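Long-range contacts in uncharacterized protein (PDB 5VJ4), which is of unknown function but is probably a surface lipoprotein of the relapsing fever spirochete Borrelia turicatae that may bind lipid: residues D134-R139 against D199-S204; D283-V288 against E321-I326. All blocks are in the same frame, centred on the assembly; numbering follows the deposited sequence.

The two interactions lie on different helices and follow one another along an all-helical chain, their centres about 25 Å apart and their nearest atoms about 8 Å apart. Interaction 1 is partly buried: helix 133-141 meets the C-terminal end of helix 176-201 and the turn after it. There an arginine bonds to a carbonyl oxygen of the last turn, which a turn N-H also uses, and to one just beyond it, while one phenylalanine lies over its guanidinium and the next packs on an isoleucine. Interaction 2 is buried and joins two long antiparallel helices, 263-301 and 308-334, mainly through tyrosine, valine and isoleucine side chains. One contact thus sets an arginine against a helix end, and the other packs two helix sides together.

Interaction 1 of 2, residues D134-R139 against D199-S204; sequences DVIYDR and DFFHGS. With SO4 (sulfate ion), chain F.
R139 reaches from helix 133-141 to the C-terminal end of helix 176-201, where its NE donates to the carbonyl O of F200 at 2.7 Å, with an N-H...O angle of 154°. A weak bond from R139 NH2 to the same F200 O, 3.3 Å, backs it up. The F200 ring lies over one face of the guanidinium, offset toward its rim, with F200 CE1 3.5 Å from R139 NH2 and the two planes 37° apart. A bend at chi2 (78°) brings the arginine chain past F201 O, which lies at the guanidinium edge.

Next to it, I136 CG2 makes a CH-pi contact, sitting 3.4 Å from the centroid of the F201 ring and almost on its normal. F200 CD2 lies over the opposite face, and R139 CB meets the ring edge. V135 CG1 touches H202 NE2 at 3.9 Å.

The helix ends in a Schellman motif with G203 at positive phi: G203 N bonds to F200 O, and S204 N bonds weakly to D199 O. F200 O is thus gripped by two donors, G203 N and R139 NE, from opposite faces of its plane. R139 NH2 also donates to I205 O, and more weakly to a sulfate that T207 N binds too. The arginine thus supplies donors and positive charge at a carbonyl-rich helix end, where its charge would probably be favoured by the helix dipole.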
loop_
_atom_site.group_PDB
_atom_site.type_symbol
_atom_site.label_atom_id
_atom_site.label_comp_id
_atom_site.label_asym_id
_atom_site.label_seq_id
_atom_site.Cartn_x
_atom_site.Cartn_y
_atom_site.Cartn_z
ATOM N N ASP A 134 -6.574 -23.610 17.224
ATOM C CA ASP A 134 -6.688 -24.819 16.434
ATOM C C ASP A 134 -5.658 -24.800 15.285
ATOM O O ASP A 134 -4.912 -25.786 15.063
ATOM C CB ASP A 134 -8.131 -25.017 15.936
ATOM N N VAL A 135 -5.575 -23.660 14.603
ATOM C CA VAL A 135 -4.687 -23.527 13.438
ATOM C C VAL A 135 -3.202 -23.719 13.807
ATOM O O VAL A 135 -2.478 -24.509 13.170
ATOM C CB VAL A 135 -4.893 -22.178 12.728
ATOM C CG1 VAL A 135 -3.915 -22.033 11.579
ATOM C CG2 VAL A 135 -6.321 -22.053 12.220
ATOM N N ILE A 136 -2.756 -23.019 14.849
ATOM C CA ILE A 136 -1.346 -23.100 15.209
ATOM C C ILE A 136 -1.007 -24.425 15.887
ATOM O O ILE A 136 0.117 -24.926 15.769
ATOM C CB ILE A 136 -0.843 -21.861 15.970
ATOM C CG1 ILE A 136 -1.439 -21.808 17.319
ATOM C CG2 ILE A 136 -1.081 -20.540 15.218
ATOM C CD1 ILE A 136 -0.350 -22.256 18.232
ATOM N N TYR A 137 -1.997 -25.014 16.561
ATOM C CA TYR A 137 -1.874 -26.393 17.080
ATOM C C TYR A 137 -1.654 -27.369 15.925
ATOM O O TYR A 137 -0.704 -28.167 15.956
ATOM C CB TYR A 137 -3.099 -26.817 17.925
ATOM C CG TYR A 137 -2.985 -28.215 18.547
ATOM C CD1 TYR A 137 -2.519 -28.398 19.852
ATOM C CD2 TYR A 137 -3.326 -29.347 17.817
ATOM C CE1 TYR A 137 -2.371 -29.669 20.391
ATOM C CE2 TYR A 137 -3.195 -30.620 18.357
ATOM C CZ TYR A 137 -2.713 -30.774 19.634
ATOM O OH TYR A 137 -2.599 -32.034 20.158
ATOM N N ASP A 138 -2.540 -27.298 14.920
ATOM C CA ASP A 138 -2.429 -28.177 13.759
ATOM C C ASP A 138 -1.054 -28.089 13.133
ATOM O O ASP A 138 -0.476 -29.124 12.796
ATOM C CB ASP A 138 -3.515 -27.879 12.719
ATOM C CG ASP A 138 -4.908 -28.267 13.194
ATOM O OD1 ASP A 138 -5.075 -29.407 13.670
ATOM O OD2 ASP A 138 -5.843 -27.441 13.081
ATOM N N ARG A 139 -0.519 -26.866 13.018
ATOM C CA ARG A 139 0.778 -26.685 12.391
ATOM C C ARG A 139 1.855 -27.263 13.267
ATOM O O ARG A 139 2.592 -28.148 12.816
ATOM C CB ARG A 139 1.065 -25.221 12.066
ATOM C CG ARG A 139 2.242 -25.009 11.128
ATOM C CD ARG A 139 1.883 -25.295 9.666
ATOM N NE ARG A 139 2.905 -24.758 8.754
ATOM C CZ ARG A 139 4.061 -25.349 8.400
ATOM N NH1 ARG A 139 4.414 -26.535 8.862
ATOM N NH2 ARG A 139 4.881 -24.747 7.561
ATOM N N ASP A 199 1.757 -16.584 7.061
ATOM C CA ASP A 199 2.179 -17.376 5.907
ATOM C C ASP A 199 2.698 -18.715 6.372
ATOM O O ASP A 199 2.481 -19.741 5.705
ATOM C CB ASP A 199 3.218 -16.660 5.044
ATOM C CG ASP A 199 2.644 -15.477 4.265
ATOM O OD1 ASP A 199 1.433 -15.453 3.951
ATOM O OD2 ASP A 199 3.429 -14.556 3.954
ATOM N N PHE A 200 3.335 -18.703 7.546
ATOM C CA PHE A 200 3.932 -19.910 8.097
ATOM C C PHE A 200 2.883 -20.922 8.583
ATOM O O PHE A 200 2.936 -22.096 8.202
ATOM C CB PHE A 200 4.937 -19.585 9.201
ATOM C CG PHE A 200 5.287 -20.768 10.032
ATOM C CD1 PHE A 200 5.973 -21.840 9.467
ATOM C CD2 PHE A 200 4.879 -20.841 11.366
ATOM C CE1 PHE A 200 6.250 -22.955 10.218
ATOM C CE2 PHE A 200 5.171 -21.951 12.129
ATOM C CZ PHE A 200 5.849 -23.009 11.557
ATOM N N PHE A 201 1.940 -20.464 9.406
ATOM C CA PHE A 201 0.904 -21.350 9.941
ATOM C C PHE A 201 0.016 -21.962 8.886
ATOM O O PHE A 201 -0.250 -23.165 8.930
ATOM C CB PHE A 201 0.118 -20.679 11.055
ATOM C CG PHE A 201 0.935 -20.511 12.287
ATOM C CD1 PHE A 201 1.460 -21.633 12.936
ATOM C CD2 PHE A 201 1.264 -19.252 12.753
ATOM C CE1 PHE A 201 2.264 -21.491 14.057
ATOM C CE2 PHE A 201 2.060 -19.106 13.879
ATOM C CZ PHE A 201 2.558 -20.228 14.535
ATOM N N HIS A 202 -0.376 -21.154 7.901
ATOM C CA HIS A 202 -1.125 -21.671 6.769
ATOM C C HIS A 202 -0.302 -22.371 5.691
ATOM O O HIS A 202 -0.848 -22.711 4.634
ATOM C CB HIS A 202 -2.027 -20.606 6.175
ATOM C CG HIS A 202 -3.177 -20.259 7.049
ATOM N ND1 HIS A 202 -3.322 -19.015 7.620
ATOM C CD2 HIS A 202 -4.229 -20.997 7.476
ATOM C CE1 HIS A 202 -4.430 -18.990 8.343
ATOM N NE2 HIS A 202 -4.991 -20.182 8.287
ATOM N N GLY A 203 0.991 -22.587 5.935
ATOM C CA GLY A 203 1.782 -23.460 5.056
ATOM C C GLY A 203 2.419 -22.853 3.826
ATOM O O GLY A 203 3.098 -23.581 3.096
ATOM N N SER A 204 2.245 -21.542 3.594
ATOM C CA SER A 204 2.876 -20.881 2.419
ATOM C C SER A 204 4.408 -20.773 2.559
ATOM O O SER A 204 5.121 -20.767 1.567
ATOM C CB SER A 204 2.306 -19.499 2.158
ATOM O OG SER A 204 0.948 -19.421 2.487
HETATM S S SO4 F . 8.999 -27.190 6.898
HETATM O O1 SO4 F . 9.228 -28.238 5.883
HETATM O O2 SO4 F . 9.983 -26.099 6.717
HETATM O O3 SO4 F . 9.248 -27.673 8.276
HETATM O O4 SO4 F . 7.589 -26.763 6.685
#

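Interaction 2 of 2, residues D283-V288 against E321-I326; sequences DIYRGV and EYYSNI
Y322 lays its ring against V288, whose CG1 comes within 3.7 Å of Y322 CD2 while V288 CG2 lies 4.0 Å from Y322 CZ. The two side chains approach from opposite directions, one from each helix, and V288 CG1 meets the ring obliquely. With CG anti to the backbone N (chi1 -173°), Y322 extends across the interface until its OH stands 3.7 Å from Y285 CA, against the backbone of the other helix. Y285 comes in at the edge of the Y322 ring, its CD1 3.9 Å from Y322 CE2. I326 CD1 fills the angle between the two tyrosines: it lies over one face of the Y322 ring, displaced toward the rim, and 4.2 Å from Y285 CD1.

Farther along, the hydroxyls of Y285 and Y323 stand near each other without bonding. Y285 OH is instead hydrogen-bonded to E251 of helix 243-256, and Y322 OH to T343 OG1, ahead of helix 345-365. Those two helices flank the interface: Y285 and Y323 rest on I255 of the first, and V288 on F352 of the second.

Helices 263-301 and 308-334 follow each other in the chain and form an antiparallel helical hairpin. The axes of the two segments pass 12.6 Å apart at 164°, a wide separation that long aromatic side chains span. Within this pair the contact is van der Waals packing of rings and methyls, and the polar ends of the buried Y285 and Y322 are satisfied outside it, by E251 and T343.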
loop_
_atom_site.group_PDB
_atom_site.type_symbol
_atom_site.label_atom_id
_atom_site.label_comp_id
_atom_site.label_asym_id
_atom_site.label_seq_id
_atom_site.Cartn_x
_atom_site.Cartn_y
_atom_site.Cartn_z
ATOM N N ASP A 283 11.981 -7.559 2.286
ATOM C CA ASP A 283 11.925 -8.950 2.721
ATOM C C ASP A 283 11.662 -9.832 1.496
ATOM O O ASP A 283 12.396 -10.807 1.256
ATOM C CB ASP A 283 10.819 -9.183 3.765
ATOM C CG ASP A 283 10.961 -8.317 5.023
ATOM O OD1 ASP A 283 12.099 -7.868 5.369
ATOM O OD2 ASP A 283 9.896 -8.116 5.678
ATOM N N ILE A 284 10.653 -9.474 0.694
ATOM C CA ILE A 284 10.296 -10.333 -0.418
ATOM C C ILE A 284 11.486 -10.483 -1.355
ATOM O O ILE A 284 11.840 -11.593 -1.718
ATOM C CB ILE A 284 9.092 -9.783 -1.161
ATOM C CG1 ILE A 284 7.826 -10.060 -0.357
ATOM C CG2 ILE A 284 9.016 -10.388 -2.551
ATOM C CD1 ILE A 284 6.742 -8.996 -0.480
ATOM N N TYR A 285 12.104 -9.354 -1.706
ATOM C CA TYR A 285 13.227 -9.346 -2.605
ATOM C C TYR A 285 14.332 -10.262 -2.092
ATOM O O TYR A 285 14.947 -11.000 -2.856
ATOM C CB TYR A 285 13.783 -7.940 -2.752
ATOM C CG TYR A 285 15.049 -7.903 -3.575
ATOM C CD1 TYR A 285 14.997 -8.004 -4.964
ATOM C CD2 TYR A 285 16.296 -7.809 -2.960
ATOM C CE1 TYR A 285 16.150 -7.997 -5.725
ATOM C CE2 TYR A 285 17.454 -7.820 -3.697
ATOM C CZ TYR A 285 17.371 -7.905 -5.079
ATOM O OH TYR A 285 18.517 -7.883 -5.819
ATOM N N ARG A 286 14.587 -10.195 -0.801
ATOM C CA ARG A 286 15.650 -10.977 -0.210
ATOM C C ARG A 286 15.407 -12.458 -0.331
ATOM O O ARG A 286 16.354 -13.210 -0.541
ATOM C CB ARG A 286 15.829 -10.640 1.251
ATOM C CG ARG A 286 16.413 -9.288 1.487
ATOM C CD ARG A 286 16.589 -9.092 2.963
ATOM N NE ARG A 286 17.183 -7.804 3.224
ATOM C CZ ARG A 286 17.009 -7.094 4.331
ATOM N NH1 ARG A 286 16.201 -7.518 5.299
ATOM N NH2 ARG A 286 17.608 -5.915 4.443
ATOM N N GLY A 287 14.146 -12.863 -0.187
ATOM C CA GLY A 287 13.762 -14.255 -0.341
ATOM C C GLY A 287 14.069 -14.735 -1.743
ATOM O O GLY A 287 14.649 -15.809 -1.935
ATOM N N VAL A 288 13.715 -13.923 -2.729
ATOM C CA VAL A 288 13.938 -14.312 -4.108
ATOM C C VAL A 288 15.424 -14.400 -4.391
ATOM O O VAL A 288 15.881 -15.325 -5.040
ATOM C CB VAL A 288 13.320 -13.332 -5.081
ATOM C CG1 VAL A 288 13.540 -13.846 -6.489
ATOM C CG2 VAL A 288 11.839 -13.162 -4.775
ATOM N N GLU A 321 12.772 -12.207 -15.893
ATOM C CA GLU A 321 11.346 -11.916 -15.644
ATOM C C GLU A 321 11.140 -11.135 -14.352
ATOM O O GLU A 321 10.360 -10.189 -14.323
ATOM C CB GLU A 321 10.503 -13.194 -15.600
ATOM C CG GLU A 321 10.452 -14.035 -16.863
ATOM C CD GLU A 321 9.672 -15.333 -16.679
ATOM O OE1 GLU A 321 8.870 -15.441 -15.720
ATOM O OE2 GLU A 321 9.847 -16.251 -17.508
ATOM N N TYR A 322 11.857 -11.513 -13.292
ATOM C CA TYR A 322 11.699 -10.834 -12.002
ATOM C C TYR A 322 12.197 -9.390 -12.061
ATOM O O TYR A 322 11.421 -8.469 -11.829
ATOM C CB TYR A 322 12.363 -11.622 -10.846
ATOM C CG TYR A 322 12.088 -11.043 -9.488
ATOM C CD1 TYR A 322 10.769 -10.707 -9.102
ATOM C CD2 TYR A 322 13.127 -10.808 -8.582
ATOM C CE1 TYR A 322 10.505 -10.126 -7.856
ATOM C CE2 TYR A 322 12.865 -10.227 -7.323
ATOM C CZ TYR A 322 11.551 -9.885 -6.975
ATOM O OH TYR A 322 11.262 -9.330 -5.752
ATOM N N TYR A 323 13.480 -9.204 -12.390
ATOM C CA TYR A 323 14.066 -7.873 -12.571
ATOM C C TYR A 323 13.196 -6.966 -13.456
ATOM O O TYR A 323 12.969 -5.797 -13.141
ATOM C CB TYR A 323 15.461 -7.993 -13.137
ATOM C CG TYR A 323 16.553 -8.332 -12.127
ATOM C CD1 TYR A 323 16.269 -8.933 -10.885
ATOM C CD2 TYR A 323 17.891 -8.075 -12.445
ATOM C CE1 TYR A 323 17.301 -9.241 -9.991
ATOM C CE2 TYR A 323 18.921 -8.366 -11.564
ATOM C CZ TYR A 323 18.637 -8.952 -10.350
ATOM O OH TYR A 323 19.701 -9.226 -9.515
ATOM N N SER A 324 12.638 -7.536 -14.509
ATOM C CA SER A 324 11.680 -6.816 -15.339
ATOM C C SER A 324 10.428 -6.398 -14.567
ATOM O O SER A 324 9.961 -5.269 -14.726
ATOM C CB SER A 324 11.321 -7.628 -16.593
ATOM O OG SER A 324 10.063 -7.244 -17.112
ATOM N N ASN A 325 9.886 -7.294 -13.738
ATOM C CA ASN A 325 8.726 -6.952 -12.904
ATOM C C ASN A 325 9.058 -5.749 -12.023
ATOM O O ASN A 325 8.210 -4.874 -11.845
ATOM C CB ASN A 325 8.280 -8.138 -12.034
ATOM C CG ASN A 325 7.367 -9.121 -12.760
ATOM O OD1 ASN A 325 7.406 -9.248 -13.964
ATOM N ND2 ASN A 325 6.555 -9.837 -12.007
ATOM N N ILE A 326 10.292 -5.693 -11.503
ATOM C CA ILE A 326 10.684 -4.620 -10.591
ATOM C C ILE A 326 10.667 -3.278 -11.335
ATOM O O ILE A 326 9.935 -2.355 -10.957
ATOM C CB ILE A 326 12.044 -4.879 -9.920
ATOM C CG1 ILE A 326 12.059 -6.221 -9.197
ATOM C CG2 ILE A 326 12.362 -3.784 -8.918
ATOM C CD1 ILE A 326 13.413 -6.575 -8.594
#